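Local coordinates for protein ribonucleoside-diphosphate reductase (Sulfolobus acidocaldarius DSM 639, PDB 6QRZ) that probably acts as a ligand-binding oxidase with a manganese/iron cofactor, built on the fold of the ribonucleotide reductase R2 subunit, at residues I100-S105 with V168-R173. Numbering follows the deposited sequence.
Sequences ITPLIS and VMWKLR
Pro102 on helix 100-109 comes within 5.3 Å of Arg173, CA to CA; Arg173 lies in the short, weakly bonded helix 171-174 that follows helix 155-169. Both pieces belong to the all-helical, ferritin-like fold of the R2 family, and the contact is apolar packing, with the Leu103 side chain about 11 Å from the bound iron(III). Pro102 pushes its ring into the bend between the two helices. Its CG sits over one face of the Trp170 indole, 3.6 Å from the centroid of the six-membered ring and 21° off the normal, a CH-pi contact in which the two side chains cross at about a right angle. Trp170 CB points away from helix 100-109, but with CG anti to the carbonyl carbon (chi1 -69°) the indole swings back over the proline. Replacing Trp170 by alanine is likely to leave the Pro102 ring without its aromatic cover and Asp99 without the weak bond from NE1. The indole also packs on Ser105 of the second subunit, placing this corner at the dimer interface. On the other flank, Met169, bent at chi2 and chi3, curls its CE to 3.9 Å from Leu103 CB. Leu172 and Leu103 lie side by side, pointing the same way, their CD1 atoms 4.1 Å apart, and Leu103 also packs on Leu119 of helix 113-139. Between these flanks Pro102 CB rests 3.9 Å from Leu172 CB and also faces the Met169 carbonyl, whose O accepts the 2.9 Å hydrogen bond from Leu172 N.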
ATOM      1  N   ILE A 100       9.340  -2.360   2.716  1.00 36.63           N
ATOM      2  CA  ILE A 100       8.282  -2.095   3.681  1.00 37.19           C
ATOM      3  C   ILE A 100       7.524  -3.366   4.038  1.00 36.85           C
ATOM      4  O   ILE A 100       6.816  -3.399   5.051  1.00 35.33           O
ATOM      5  CB  ILE A 100       7.327  -1.026   3.119  1.00 37.95           C
ATOM      6  CG1 ILE A 100       6.450  -0.438   4.225  1.00 38.63           C
ATOM      7  CG2 ILE A 100       6.468  -1.622   2.015  1.00 37.54           C
ATOM      8  CD1 ILE A 100       7.237   0.218   5.335  1.00 38.54           C
ATOM      9  N   THR A 101       7.666  -4.421   3.234  1.00 34.45           N
ATOM     10  CA  THR A 101       6.878  -5.634   3.445  1.00 36.02           C
ATOM     11  C   THR A 101       7.149  -6.304   4.789  1.00 33.78           C
ATOM     12  O   THR A 101       6.177  -6.681   5.467  1.00 33.35           O
ATOM     13  CB  THR A 101       7.108  -6.601   2.277  1.00 36.49           C
ATOM     14  OG1 THR A 101       6.740  -5.960   1.050  1.00 36.49           O
ATOM     15  CG2 THR A 101       6.276  -7.860   2.455  1.00 36.49           C
ATOM     16  N   PRO A 102       8.397  -6.494   5.238  1.00 38.21           N
ATOM     17  CA  PRO A 102       8.588  -7.086   6.572  1.00 37.67           C
ATOM     18  C   PRO A 102       8.044  -6.222   7.693  1.00 37.02           C
ATOM     19  O   PRO A 102       7.551  -6.757   8.694  1.00 37.08           O
ATOM     20  CB  PRO A 102      10.111  -7.245   6.677  1.00 38.83           C
ATOM     21  CG  PRO A 102      10.603  -7.215   5.282  1.00 38.14           C
ATOM     22  CD  PRO A 102       9.688  -6.287   4.555  1.00 37.83           C
ATOM     23  N   LEU A 103       8.120  -4.897   7.556  1.00 32.28           N
ATOM     24  CA  LEU A 103       7.593  -4.015   8.592  1.00 32.14           C
ATOM     25  C   LEU A 103       6.073  -4.100   8.668  1.00 32.79           C
ATOM     26  O   LEU A 103       5.494  -4.018   9.757  1.00 30.73           O
ATOM     27  CB  LEU A 103       8.047  -2.579   8.332  1.00 36.52           C
ATOM     28  CG  LEU A 103       7.656  -1.527   9.368  1.00 36.52           C
ATOM     29  CD1 LEU A 103       8.118  -1.943  10.755  1.00 36.52           C
ATOM     30  CD2 LEU A 103       8.235  -0.174   8.992  1.00 36.52           C
ATOM     31  N   ILE A 104       5.411  -4.268   7.522  1.00 28.78           N
ATOM     32  CA  ILE A 104       3.963  -4.448   7.525  1.00 30.33           C
ATOM     33  C   ILE A 104       3.597  -5.799   8.126  1.00 30.56           C
ATOM     34  O   ILE A 104       2.683  -5.899   8.953  1.00 29.99           O
ATOM     35  CB  ILE A 104       3.399  -4.289   6.101  1.00 34.28           C
ATOM     36  CG1 ILE A 104       3.659  -2.874   5.581  1.00 34.28           C
ATOM     37  CG2 ILE A 104       1.912  -4.595   6.078  1.00 34.28           C
ATOM     38  CD1 ILE A 104       3.192  -2.651   4.159  1.00 34.28           C
ATOM     39  N   SER A 105       4.311  -6.857   7.730  1.00 33.37           N
ATOM     40  CA  SER A 105       4.032  -8.182   8.275  1.00 34.32           C
ATOM     41  C   SER A 105       4.331  -8.248   9.766  1.00 33.26           C
ATOM     42  O   SER A 105       3.642  -8.962  10.504  1.00 33.02           O
ATOM     43  CB  SER A 105       4.838  -9.242   7.526  1.00 33.99           C
ATOM     44  OG  SER A 105       4.552 -10.541   8.018  1.00 39.53           O
ATOM     45  N   VAL A 168      18.400  -5.205   7.387  1.00 48.21           N
ATOM     46  CA  VAL A 168      17.711  -4.804   8.609  1.00 48.17           C
ATOM     47  C   VAL A 168      16.201  -4.959   8.466  1.00 47.67           C
ATOM     48  O   VAL A 168      15.515  -5.340   9.420  1.00 47.40           O
ATOM     49  CB  VAL A 168      18.105  -3.366   8.991  1.00 42.19           C
ATOM     50  CG1 VAL A 168      19.597  -3.287   9.271  1.00 42.19           C
ATOM     51  CG2 VAL A 168      17.723  -2.397   7.887  1.00 42.19           C
ATOM     52  N   MET A 169      15.655  -4.671   7.283  1.00 50.58           N
ATOM     53  CA  MET A 169      14.216  -4.801   7.088  1.00 50.74           C
ATOM     54  C   MET A 169      13.808  -6.268   7.043  1.00 50.82           C
ATOM     55  O   MET A 169      12.956  -6.713   7.819  1.00 52.20           O
ATOM     56  CB  MET A 169      13.784  -4.078   5.809  1.00 39.69           C
ATOM     57  CG  MET A 169      14.065  -2.585   5.804  1.00 39.69           C
ATOM     58  SD  MET A 169      13.394  -1.715   7.232  1.00 39.69           S
ATOM     59  CE  MET A 169      11.636  -1.921   6.971  1.00 39.69           C
ATOM     60  N   TRP A 170      14.423  -7.042   6.148  1.00 54.08           N
ATOM     61  CA  TRP A 170      14.082  -8.454   6.020  1.00 55.33           C
ATOM     62  C   TRP A 170      14.591  -9.300   7.180  1.00 55.43           C
ATOM     63  O   TRP A 170      14.354 -10.513   7.183  1.00 55.86           O
ATOM     64  CB  TRP A 170      14.608  -8.999   4.691  1.00 41.37           C
ATOM     65  CG  TRP A 170      13.882  -8.427   3.513  1.00 41.37           C
ATOM     66  CD1 TRP A 170      14.276  -7.375   2.737  1.00 41.37           C
ATOM     67  CD2 TRP A 170      12.623  -8.865   2.988  1.00 41.37           C
ATOM     68  NE1 TRP A 170      13.342  -7.136   1.756  1.00 41.37           N
ATOM     69  CE2 TRP A 170      12.319  -8.037   1.889  1.00 41.37           C
ATOM     70  CE3 TRP A 170      11.726  -9.880   3.337  1.00 41.37           C
ATOM     71  CZ2 TRP A 170      11.156  -8.192   1.136  1.00 41.37           C
ATOM     72  CZ3 TRP A 170      10.570 -10.031   2.590  1.00 41.37           C
ATOM     73  CH2 TRP A 170      10.296  -9.193   1.502  1.00 41.37           C
ATOM     74  N   LYS A 171      15.283  -8.703   8.155  1.00 53.82           N
ATOM     75  CA  LYS A 171      15.526  -9.395   9.414  1.00 52.70           C
ATOM     76  C   LYS A 171      14.268  -9.453  10.269  1.00 52.15           C
ATOM     77  O   LYS A 171      14.168 -10.311  11.152  1.00 50.82           O
ATOM     78  CB  LYS A 171      16.655  -8.709  10.186  1.00 45.78           C
ATOM     79  CG  LYS A 171      17.264  -9.547  11.298  1.00 45.78           C
ATOM     80  CD  LYS A 171      18.401  -8.802  11.980  1.00 45.78           C
ATOM     81  CE  LYS A 171      19.019  -9.626  13.099  1.00 45.78           C
ATOM     82  NZ  LYS A 171      20.065  -8.862  13.836  1.00 45.78           N
ATOM     83  N   LEU A 172      13.306  -8.559  10.019  1.00 44.11           N
ATOM     84  CA  LEU A 172      12.026  -8.628  10.713  1.00 44.22           C
ATOM     85  C   LEU A 172      11.222  -9.846  10.284  1.00 46.56           C
ATOM     86  O   LEU A 172      10.399 -10.346  11.059  1.00 46.60           O
ATOM     87  CB  LEU A 172      11.222  -7.353  10.458  1.00 44.33           C
ATOM     88  CG  LEU A 172      11.856  -6.027  10.869  1.00 43.01           C
ATOM     89  CD1 LEU A 172      10.991  -4.861  10.418  1.00 40.72           C
ATOM     90  CD2 LEU A 172      12.062  -5.991  12.368  1.00 37.51           C
ATOM     91  N   ARG A 173      11.436 -10.329   9.058  1.00 52.72           N
ATOM     92  CA  ARG A 173      10.697 -11.495   8.582  1.00 54.74           C
ATOM     93  C   ARG A 173      11.055 -12.740   9.382  1.00 55.22           C
ATOM     94  O   ARG A 173      10.176 -13.539   9.726  1.00 56.83           O
ATOM     95  CB  ARG A 173      10.967 -11.717   7.094  1.00 43.00           C
ATOM     96  CG  ARG A 173      10.179 -12.868   6.484  1.00 43.00           C
ATOM     97  CD  ARG A 173      10.516 -13.063   5.010  1.00 43.00           C
ATOM     98  NE  ARG A 173      11.883 -13.540   4.815  1.00 43.00           N
ATOM     99  CZ  ARG A 173      12.430 -13.779   3.627  1.00 43.00           C
ATOM    100  NH1 ARG A 173      11.727 -13.585   2.519  1.00 43.00           N
ATOM    101  NH2 ARG A 173      13.680 -14.212   3.545  1.00 43.00           N
TER